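ICChI, a glycosylated chitinase (Ipomoea carnea, PDB 6IDN) hydrolyses chitin and also shows lysozyme activity, using a glycosylated TIM-barrel chain of glycoside hydrolase family 18. Local coordinates at residues A[3-8]-A[17-22]; A[73-78]-A[178-183]; A[216-221]-A[262-267]. All blocks are in the same frame, centred on the assembly; numbering follows the deposited sequence. Where two conformers were deposited one is given.

How the interactions relate
All three contacts belong to one TIM barrel and reach its barrel sheet. Along the chain they come in series, each closing before the next opens. Interaction 1 joins strand 2-7 to the helix that follows it, interaction 2 crosses the barrel interior between strands 73-80 and 178-182, and interaction 3 sets helix 264-268 against the end of strand 213-219. Their centres are about 12 to 15 Å apart. Y6 and A4 pack on W180, I3 meets S265, and probable backbone hydrogen bonds, V181 O to G217 N and F183 N to G217 O, couple interactions 2 and 3. Interaction 2 thus fills the barrel interior, while 1 and 3 join strands to the surrounding helices.

Interaction 1: residues A[3-8]-A[17-22]; sequences IAIYWG and RETCDT
W7 and T19 mark the closest backbone approach, their CA atoms 8.2 Å apart, as strand 3-7 runs past the helix that holds T19. The contact is small and carried by side chains. At the pyrrole part of the W7 indole, CD1 lies 3.4 Å from T19 OG1, which approaches the ring obliquely. A chi1 of 175° places W7 CG opposite the backbone N and swings the indole out from the strand to the helix. W7 NE1 and T19 OG1 are hydrogen-bonded not to each other but to G14 O and S15 O, so each is satisfied by the residues leading into the helix. The other branch of T19 turns to the strand, and CG2 comes within 4.4 Å of CG2 of I5, a loose apolar touch. T19 O accepts two bonds, from T22 N and from T22 OG1, the latter at 2.9 Å and nearly in line with the carbonyl. The contact joins strand and helix of the first beta-alpha-beta unit (strand 2-7, helix 16-21, strand 27-36); I28 packs on I5 and W7, L255 of strand 250-256 also touches I5, and the C20-C67 disulfide ties the helix to helix 60-69.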
loop_
_atom_site.group_PDB
_atom_site.type_symbol
_atom_site.label_atom_id
_atom_site.label_comp_id
_atom_site.label_asym_id
_atom_site.label_seq_id
_atom_site.Cartn_x
_atom_site.Cartn_y
_atom_site.Cartn_z
ATOM N N ILE A 3 -9.945 -2.058 6.593
ATOM C CA ILE A 3 -9.841 -2.183 5.144
ATOM C C ILE A 3 -8.921 -1.087 4.629
ATOM O O ILE A 3 -9.109 0.091 4.953
ATOM C CB ILE A 3 -11.214 -2.111 4.453
ATOM C CG1 ILE A 3 -12.082 -3.280 4.906
ATOM C CG2 ILE A 3 -11.033 -2.117 2.942
ATOM C CD1 ILE A 3 -13.456 -3.316 4.257
ATOM N N ALA A 4 -7.928 -1.479 3.836
ATOM C CA ALA A 4 -7.061 -0.555 3.118
ATOM C C ALA A 4 -7.408 -0.625 1.642
ATOM O O ALA A 4 -7.753 -1.693 1.134
ATOM C CB ALA A 4 -5.577 -0.903 3.297
ATOM N N ILE A 5 -7.315 0.504 0.947
ATOM C CA ILE A 5 -7.602 0.506 -0.481
ATOM C C ILE A 5 -6.614 1.409 -1.194
ATOM O O ILE A 5 -6.133 2.398 -0.636
ATOM C CB ILE A 5 -9.051 0.940 -0.794
ATOM C CG1 ILE A 5 -9.404 0.525 -2.231
ATOM C CG2 ILE A 5 -9.226 2.450 -0.579
ATOM C CD1 ILE A 5 -10.854 0.200 -2.451
ATOM N N TYR A 6 -6.324 1.062 -2.452
ATOM C CA TYR A 6 -5.503 1.891 -3.325
ATOM C C TYR A 6 -6.352 2.904 -4.086
ATOM O O TYR A 6 -7.415 2.576 -4.622
ATOM C CB TYR A 6 -4.725 1.025 -4.318
ATOM C CG TYR A 6 -3.517 0.376 -3.688
ATOM C CD1 TYR A 6 -3.640 -0.815 -2.983
ATOM C CD2 TYR A 6 -2.255 0.947 -3.799
ATOM C CE1 TYR A 6 -2.550 -1.400 -2.384
ATOM C CE2 TYR A 6 -1.145 0.356 -3.211
ATOM C CZ TYR A 6 -1.308 -0.821 -2.505
ATOM O OH TYR A 6 -0.227 -1.416 -1.899
ATOM N N TRP A 7 -5.845 4.128 -4.153
ATOM C CA TRP A 7 -6.486 5.200 -4.894
ATOM C C TRP A 7 -5.421 5.932 -5.693
ATOM O O TRP A 7 -4.263 6.019 -5.274
ATOM C CB TRP A 7 -7.217 6.163 -3.947
ATOM C CG TRP A 7 -7.825 7.384 -4.592
ATOM C CD1 TRP A 7 -9.119 7.535 -4.975
ATOM C CD2 TRP A 7 -7.171 8.637 -4.888
ATOM N NE1 TRP A 7 -9.323 8.799 -5.505
ATOM C CE2 TRP A 7 -8.137 9.487 -5.460
ATOM C CE3 TRP A 7 -5.865 9.112 -4.727
ATOM C CZ2 TRP A 7 -7.834 10.777 -5.873
ATOM C CZ3 TRP A 7 -5.567 10.393 -5.139
ATOM C CH2 TRP A 7 -6.546 11.211 -5.703
ATOM N N GLY A 8 -5.813 6.429 -6.862
ATOM C CA GLY A 8 -4.924 7.255 -7.655
ATOM C C GLY A 8 -4.799 6.854 -9.109
ATOM O O GLY A 8 -4.438 7.683 -9.948
ATOM N N ARG A 17 -11.698 12.647 -1.321
ATOM C CA ARG A 17 -12.722 12.946 -0.322
ATOM C C ARG A 17 -13.895 11.978 -0.426
ATOM O O ARG A 17 -14.376 11.462 0.586
ATOM C CB ARG A 17 -13.215 14.391 -0.473
ATOM C CG ARG A 17 -14.399 14.718 0.444
ATOM C CD ARG A 17 -14.956 16.131 0.245
ATOM N NE ARG A 17 -13.981 17.150 0.622
ATOM C CZ ARG A 17 -13.903 17.701 1.828
ATOM N NH1 ARG A 17 -14.750 17.339 2.782
ATOM N NH2 ARG A 17 -12.976 18.614 2.081
ATOM N N GLU A 18 -14.375 11.732 -1.647
ATOM C CA GLU A 18 -15.479 10.794 -1.825
ATOM C C GLU A 18 -15.077 9.389 -1.402
ATOM O O GLU A 18 -15.880 8.645 -0.823
ATOM C CB GLU A 18 -15.937 10.801 -3.282
ATOM C CG GLU A 18 -16.698 12.062 -3.670
ATOM C CD GLU A 18 -16.844 12.221 -5.167
ATOM O OE1 GLU A 18 -16.149 11.521 -5.929
ATOM O OE2 GLU A 18 -17.675 13.048 -5.590
ATOM N N THR A 19 -13.841 9.008 -1.700
ATOM C CA THR A 19 -13.344 7.711 -1.268
ATOM C C THR A 19 -13.382 7.594 0.251
ATOM O O THR A 19 -13.867 6.597 0.803
ATOM C CB THR A 19 -11.933 7.525 -1.817
ATOM O OG1 THR A 19 -12.007 7.531 -3.250
ATOM C CG2 THR A 19 -11.310 6.210 -1.332
ATOM N N CYS A 20 -12.901 8.621 0.950
ATOM C CA CYS A 20 -12.959 8.583 2.404
ATOM C C CYS A 20 -14.397 8.603 2.902
ATOM O O CYS A 20 -14.722 7.944 3.895
ATOM C CB CYS A 20 -12.155 9.743 2.988
ATOM S SG CYS A 20 -10.408 9.475 2.726
ATOM N N ASP A 21 -15.274 9.348 2.222
ATOM C CA ASP A 21 -16.663 9.460 2.648
ATOM C C ASP A 21 -17.479 8.181 2.439
ATOM O O ASP A 21 -18.636 8.131 2.866
ATOM C CB ASP A 21 -17.319 10.637 1.924
ATOM C CG ASP A 21 -17.109 11.970 2.649
ATOM O OD1 ASP A 21 -16.963 11.967 3.889
ATOM O OD2 ASP A 21 -17.092 13.025 1.978
ATOM N N THR A 22 -16.930 7.141 1.810
ATOM C CA THR A 22 -17.620 5.856 1.835
ATOM C C THR A 22 -17.688 5.288 3.242
ATOM O O THR A 22 -18.568 4.463 3.523
ATOM C CB THR A 22 -16.935 4.831 0.921
ATOM O OG1 THR A 22 -15.679 4.427 1.489
ATOM C CG2 THR A 22 -16.724 5.406 -0.462
#

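Interaction 2: residues A[73-78]-A[178-183]; sequences KVFLSL and YVWVQF
F75 meets Y178 and W180 across the interior of the TIM barrel, where strands 73-80 and 178-182 are not sheet neighbours but face each other through the core. The axes of the two short strand segments come no nearer than 12.6 Å, their directions 63° apart, so side chains alone span the gap. The aromatic contacts come first. F75 CZ approaches Y178 CE1 at 3.7 Å, and the two ring planes are inclined at 52°, neither stacked nor perpendicular. Further along the same edge, F75 CD2 comes within 3.9 Å of W180 CH2; here edge meets edge, each atom lying near the plane of the opposing ring. The F75 side chain leaves the strand with CG anti to the carbonyl carbon (chi1 -58°), a setting that carries the ring inward to both partners. Y153 of strand 153-156 also packs on F75, and A155 on Y178 and W180. W180 NE1 makes a weak bond to D123, in the DxxDxDxE signature of family 18 chitinases. The remaining contacts are aliphatic and polar. The side chains of K73 and Y178 cross at about a right angle, with K73 CE 3.4 Å from Y178 OH. A water in the plane of the Y178 ring is hydrogen-bonded to OH and to the lysine amine. With Y178 cut back to an alanine, F75 CZ would probably face a gap and the water held by K73 would lose the phenol oxygen. The final bend of the lysine chain brings K73 NZ to this water, which accepts from NZ at 2.9 Å.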
loop_
_atom_site.group_PDB
_atom_site.type_symbol
_atom_site.label_atom_id
_atom_site.label_comp_id
_atom_site.label_asym_id
_atom_site.label_seq_id
_atom_site.Cartn_x
_atom_site.Cartn_y
_atom_site.Cartn_z
ATOM N N LYS A 73 -5.876 6.766 7.848
ATOM C CA LYS A 73 -4.474 6.994 7.525
ATOM C C LYS A 73 -4.302 7.042 6.016
ATOM O O LYS A 73 -4.999 6.339 5.274
ATOM C CB LYS A 73 -3.571 5.896 8.099
ATOM C CG LYS A 73 -3.682 5.745 9.608
ATOM C CD LYS A 73 -2.769 4.646 10.106
ATOM C CE LYS A 73 -2.781 4.542 11.636
ATOM N NZ LYS A 73 -4.070 4.094 12.225
ATOM N N VAL A 74 -3.375 7.878 5.565
ATOM C CA VAL A 74 -3.141 8.088 4.141
ATOM C C VAL A 74 -1.657 7.875 3.876
ATOM O O VAL A 74 -0.819 8.581 4.447
ATOM C CB VAL A 74 -3.587 9.491 3.685
ATOM C CG1 VAL A 74 -3.475 9.621 2.177
ATOM C CG2 VAL A 74 -5.018 9.776 4.138
ATOM N N PHE A 75 -1.330 6.885 3.034
ATOM C CA PHE A 75 0.051 6.586 2.685
ATOM C C PHE A 75 0.330 6.948 1.230
ATOM O O PHE A 75 -0.567 6.897 0.383
ATOM C CB PHE A 75 0.368 5.089 2.884
ATOM C CG PHE A 75 0.133 4.573 4.285
ATOM C CD1 PHE A 75 0.126 5.428 5.392
ATOM C CD2 PHE A 75 -0.077 3.223 4.492
ATOM C CE1 PHE A 75 -0.093 4.919 6.681
ATOM C CE2 PHE A 75 -0.294 2.705 5.766
ATOM C CZ PHE A 75 -0.314 3.563 6.866
ATOM N N LEU A 76 1.598 7.254 0.937
ATOM C CA LEU A 76 2.080 7.309 -0.441
ATOM C C LEU A 76 2.671 5.956 -0.822
ATOM O O LEU A 76 3.523 5.425 -0.100
ATOM C CB LEU A 76 3.151 8.389 -0.609
ATOM C CG LEU A 76 3.820 8.380 -1.993
ATOM C CD1 LEU A 76 2.852 8.880 -3.062
ATOM C CD2 LEU A 76 5.078 9.226 -2.013
ATOM N N SER A 77 2.235 5.407 -1.954
ATOM C CA SER A 77 2.699 4.100 -2.409
ATOM C C SER A 77 3.810 4.264 -3.442
ATOM O O SER A 77 3.607 4.894 -4.485
ATOM C CB SER A 77 1.558 3.272 -2.993
ATOM O OG SER A 77 1.980 1.939 -3.253
ATOM N N LEU A 78 4.965 3.653 -3.162
ATOM C CA LEU A 78 6.088 3.606 -4.090
ATOM C C LEU A 78 5.928 2.476 -5.090
ATOM O O LEU A 78 5.663 1.331 -4.710
ATOM C CB LEU A 78 7.405 3.380 -3.349
ATOM C CG LEU A 78 7.717 4.248 -2.139
ATOM C CD1 LEU A 78 9.030 3.782 -1.521
ATOM C CD2 LEU A 78 7.780 5.739 -2.497
ATOM N N TYR A 178 2.590 -2.507 8.553
ATOM C CA TYR A 178 1.551 -3.173 7.785
ATOM C C TYR A 178 2.207 -3.974 6.684
ATOM O O TYR A 178 3.139 -3.492 6.044
ATOM C CB TYR A 178 0.571 -2.157 7.133
ATOM C CG TYR A 178 -0.133 -1.240 8.110
ATOM C CD1 TYR A 178 0.442 -0.028 8.464
ATOM C CD2 TYR A 178 -1.343 -1.589 8.674
ATOM C CE1 TYR A 178 -0.153 0.794 9.354
ATOM C CE2 TYR A 178 -1.966 -0.740 9.577
ATOM C CZ TYR A 178 -1.347 0.446 9.912
ATOM O OH TYR A 178 -1.919 1.329 10.796
ATOM N N VAL A 179 1.709 -5.177 6.440
ATOM C CA VAL A 179 2.103 -5.940 5.244
ATOM C C VAL A 179 0.797 -6.496 4.686
ATOM O O VAL A 179 0.097 -7.240 5.375
ATOM C CB VAL A 179 3.102 -7.076 5.530
ATOM C CG1 VAL A 179 3.307 -7.888 4.245
ATOM C CG2 VAL A 179 4.437 -6.487 6.014
ATOM N N TRP A 180 0.423 -6.091 3.465
ATOM C CA TRP A 180 -0.745 -6.646 2.782
ATOM C C TRP A 180 -0.241 -7.562 1.690
ATOM O O TRP A 180 0.344 -7.103 0.710
ATOM C CB TRP A 180 -1.660 -5.555 2.216
ATOM C CG TRP A 180 -1.014 -4.235 1.919
ATOM C CD1 TRP A 180 -0.214 -3.929 0.858
ATOM C CD2 TRP A 180 -1.175 -3.033 2.661
ATOM N NE1 TRP A 180 0.159 -2.609 0.905
ATOM C CE2 TRP A 180 -0.439 -2.031 1.987
ATOM C CE3 TRP A 180 -1.894 -2.693 3.816
ATOM C CZ2 TRP A 180 -0.356 -0.743 2.448
ATOM C CZ3 TRP A 180 -1.814 -1.361 4.278
ATOM C CH2 TRP A 180 -1.046 -0.424 3.581
ATOM N N VAL A 181 -0.464 -8.856 1.861
ATOM C CA VAL A 181 0.025 -9.868 0.930
ATOM C C VAL A 181 -0.970 -10.002 -0.211
ATOM O O VAL A 181 -2.165 -10.226 0.018
ATOM C CB VAL A 181 0.235 -11.210 1.642
ATOM C CG1 VAL A 181 0.829 -12.206 0.668
ATOM C CG2 VAL A 181 1.132 -11.031 2.866
ATOM N N GLN A 182 -0.489 -9.843 -1.441
ATOM C CA GLN A 182 -1.369 -9.826 -2.608
ATOM C C GLN A 182 -1.666 -11.252 -3.041
ATOM O O GLN A 182 -0.851 -11.897 -3.695
ATOM C CB GLN A 182 -0.748 -9.024 -3.753
ATOM C CG GLN A 182 -0.586 -7.516 -3.490
ATOM C CD GLN A 182 0.379 -6.843 -4.466
ATOM O OE1 GLN A 182 1.191 -7.500 -5.090
ATOM N NE2 GLN A 182 0.299 -5.527 -4.571
ATOM N N PHE A 183 -2.862 -11.720 -2.702
ATOM C CA PHE A 183 -3.321 -13.050 -3.107
ATOM C C PHE A 183 -4.124 -12.910 -4.401
ATOM O O PHE A 183 -5.332 -13.128 -4.460
ATOM C CB PHE A 183 -4.133 -13.692 -1.982
ATOM C CG PHE A 183 -3.286 -14.247 -0.882
ATOM C CD1 PHE A 183 -2.779 -15.519 -0.987
ATOM C CD2 PHE A 183 -2.940 -13.471 0.213
ATOM C CE1 PHE A 183 -1.970 -16.046 0.023
ATOM C CE2 PHE A 183 -2.130 -13.993 1.216
ATOM C CZ PHE A 183 -1.646 -15.277 1.111
HETATM O O HOH W 1 -4.313 1.223 11.623
#

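Interaction 3: residues A[216-221]-A[262-267]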
loop_
_atom_site.group_PDB
_atom_site.type_symbol
_atom_site.label_atom_id
_atom_site.label_comp_id
_atom_site.label_asym_id
_atom_site.label_seq_id
_atom_site.Cartn_x
_atom_site.Cartn_y
_atom_site.Cartn_z
ATOM N N LEU A 216 -4.818 -9.420 4.324
ATOM C CA LEU A 216 -5.093 -10.224 3.135
ATOM C C LEU A 216 -5.402 -9.286 1.972
ATOM O O LEU A 216 -6.424 -8.600 1.987
ATOM C CB LEU A 216 -6.270 -11.158 3.409
ATOM C CG LEU A 216 -6.698 -12.053 2.243
ATOM C CD1 LEU A 216 -5.749 -13.235 2.159
ATOM C CD2 LEU A 216 -8.119 -12.551 2.441
ATOM N N GLY A 217 -4.539 -9.251 0.957
ATOM C CA GLY A 217 -4.758 -8.364 -0.183
ATOM C C GLY A 217 -5.532 -9.065 -1.282
ATOM O O GLY A 217 -5.176 -10.170 -1.692
ATOM N N LEU A 218 -6.561 -8.399 -1.791
ATOM C CA LEU A 218 -7.486 -9.018 -2.725
ATOM C C LEU A 218 -7.873 -8.042 -3.819
ATOM O O LEU A 218 -7.874 -6.825 -3.603
ATOM C CB LEU A 218 -8.767 -9.469 -2.018
ATOM C CG LEU A 218 -8.603 -10.601 -1.027
ATOM C CD1 LEU A 218 -9.936 -10.784 -0.308
ATOM C CD2 LEU A 218 -8.215 -11.882 -1.731
ATOM N N PRO A 219 -8.280 -8.544 -4.980
ATOM C CA PRO A 219 -8.907 -7.669 -5.973
ATOM C C PRO A 219 -10.359 -7.398 -5.608
ATOM O O PRO A 219 -11.064 -8.271 -5.094
ATOM C CB PRO A 219 -8.790 -8.463 -7.283
ATOM C CG PRO A 219 -8.418 -9.888 -6.888
ATOM C CD PRO A 219 -8.220 -9.954 -5.399
ATOM N N ALA A 220 -10.798 -6.160 -5.838
ATOM C CA ALA A 220 -12.167 -5.800 -5.472
ATOM C C ALA A 220 -13.206 -6.327 -6.451
ATOM O O ALA A 220 -14.399 -6.324 -6.127
ATOM C CB ALA A 220 -12.319 -4.279 -5.366
ATOM N N ALA A 221 -12.782 -6.751 -7.634
ATOM C CA ALA A 221 -13.657 -7.294 -8.661
ATOM C C ALA A 221 -12.805 -8.148 -9.584
ATOM O O ALA A 221 -11.580 -7.985 -9.619
ATOM C CB ALA A 221 -14.349 -6.170 -9.451
ATOM N N ASP A 262 -17.092 -1.239 -6.390
ATOM C CA ASP A 262 -18.447 -0.698 -6.426
ATOM C C ASP A 262 -19.216 -1.078 -5.164
ATOM O O ASP A 262 -19.883 -0.236 -4.551
ATOM C CB ASP A 262 -19.188 -1.190 -7.675
ATOM C CG ASP A 262 -18.439 -0.893 -8.971
ATOM O OD1 ASP A 262 -17.489 -0.081 -8.964
ATOM O OD2 ASP A 262 -18.806 -1.482 -10.008
ATOM N N ASP A 263 -19.146 -2.349 -4.767
ATOM C CA ASP A 263 -19.837 -2.772 -3.554
ATOM C C ASP A 263 -19.122 -3.899 -2.813
ATOM O O ASP A 263 -19.719 -4.482 -1.900
ATOM C CB ASP A 263 -21.291 -3.189 -3.873
ATOM C CG ASP A 263 -21.383 -4.265 -4.942
ATOM O OD1 ASP A 263 -20.386 -4.966 -5.196
ATOM O OD2 ASP A 263 -22.467 -4.412 -5.538
ATOM N N TYR A 264 -17.874 -4.221 -3.153
ATOM C CA TYR A 264 -17.201 -5.327 -2.482
ATOM C C TYR A 264 -16.937 -4.999 -1.020
ATOM O O TYR A 264 -17.317 -5.767 -0.128
ATOM C CB TYR A 264 -15.902 -5.672 -3.209
ATOM C CG TYR A 264 -15.297 -7.019 -2.847
ATOM C CD1 TYR A 264 -15.944 -8.201 -3.173
ATOM C CD2 TYR A 264 -14.069 -7.099 -2.190
ATOM C CE1 TYR A 264 -15.388 -9.434 -2.863
ATOM C CE2 TYR A 264 -13.509 -8.335 -1.872
ATOM C CZ TYR A 264 -14.173 -9.489 -2.211
ATOM O OH TYR A 264 -13.617 -10.723 -1.908
ATOM N N SER A 265 -16.314 -3.846 -0.740
ATOM C CA SER A 265 -16.026 -3.518 0.655
ATOM C C SER A 265 -17.304 -3.337 1.464
ATOM O O SER A 265 -17.342 -3.673 2.651
ATOM C CB SER A 265 -15.136 -2.270 0.751
ATOM O OG SER A 265 -15.749 -1.144 0.143
ATOM N N SER A 266 -18.361 -2.804 0.845
ATOM C CA SER A 266 -19.625 -2.680 1.562
ATOM C C SER A 266 -20.162 -4.051 1.952
ATOM O O SER A 266 -20.748 -4.214 3.030
ATOM C CB SER A 266 -20.647 -1.922 0.713
ATOM O OG SER A 266 -20.293 -0.558 0.558
ATOM N N LYS A 267 -19.959 -5.051 1.094
ATOM C CA LYS A 267 -20.471 -6.389 1.374
ATOM C C LYS A 267 -19.654 -7.106 2.445
ATOM O O LYS A 267 -20.200 -7.944 3.170
ATOM C CB LYS A 267 -20.476 -7.238 0.097
ATOM C CG LYS A 267 -21.554 -6.915 -0.913
ATOM C CD LYS A 267 -21.327 -7.722 -2.194
ATOM C CE LYS A 267 -22.273 -7.309 -3.300
ATOM N NZ LYS A 267 -23.669 -7.619 -2.921
HETATM O O HOH W 2 -11.459 -10.738 -3.874
#
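The end of barrel strand 213-219 and the A220 turn beyond it receive Y264, the first residue of helix 264-268. A220 and Y264 are the nearest pair of the backbones, with CA atoms 5.9 Å apart. The closest touch is between A220 O and Y264 CB at 3.3 Å; the same carbonyl oxygen lies obliquely to the phenol ring, while the two CB atoms sit 4.4 Å apart. With chi1 at -164°, CG of Y264 points away from its own amide nitrogen, and the ring reaches back along the strand end. In the TIM barrel this helix follows strand 250-256, the sheet neighbour of strand 213-219, and Y264 spans the two, touching L255 on one and L218 on the other. The side chains of L218 and Y264 cross at about a right angle, with L218 CD1 4.0 Å from Y264 OH. That hydroxyl is buried but well supplied: it is hydrogen-bonded to I231 O, and a water donates to it at 2.9 Å. The same water donates to P219 O at 2.8 Å, so that it bridges the phenol and the strand backbone. F230 inclines its ring against that of Y264, and L236 of helix 233-244 packs on both L218 and Y264.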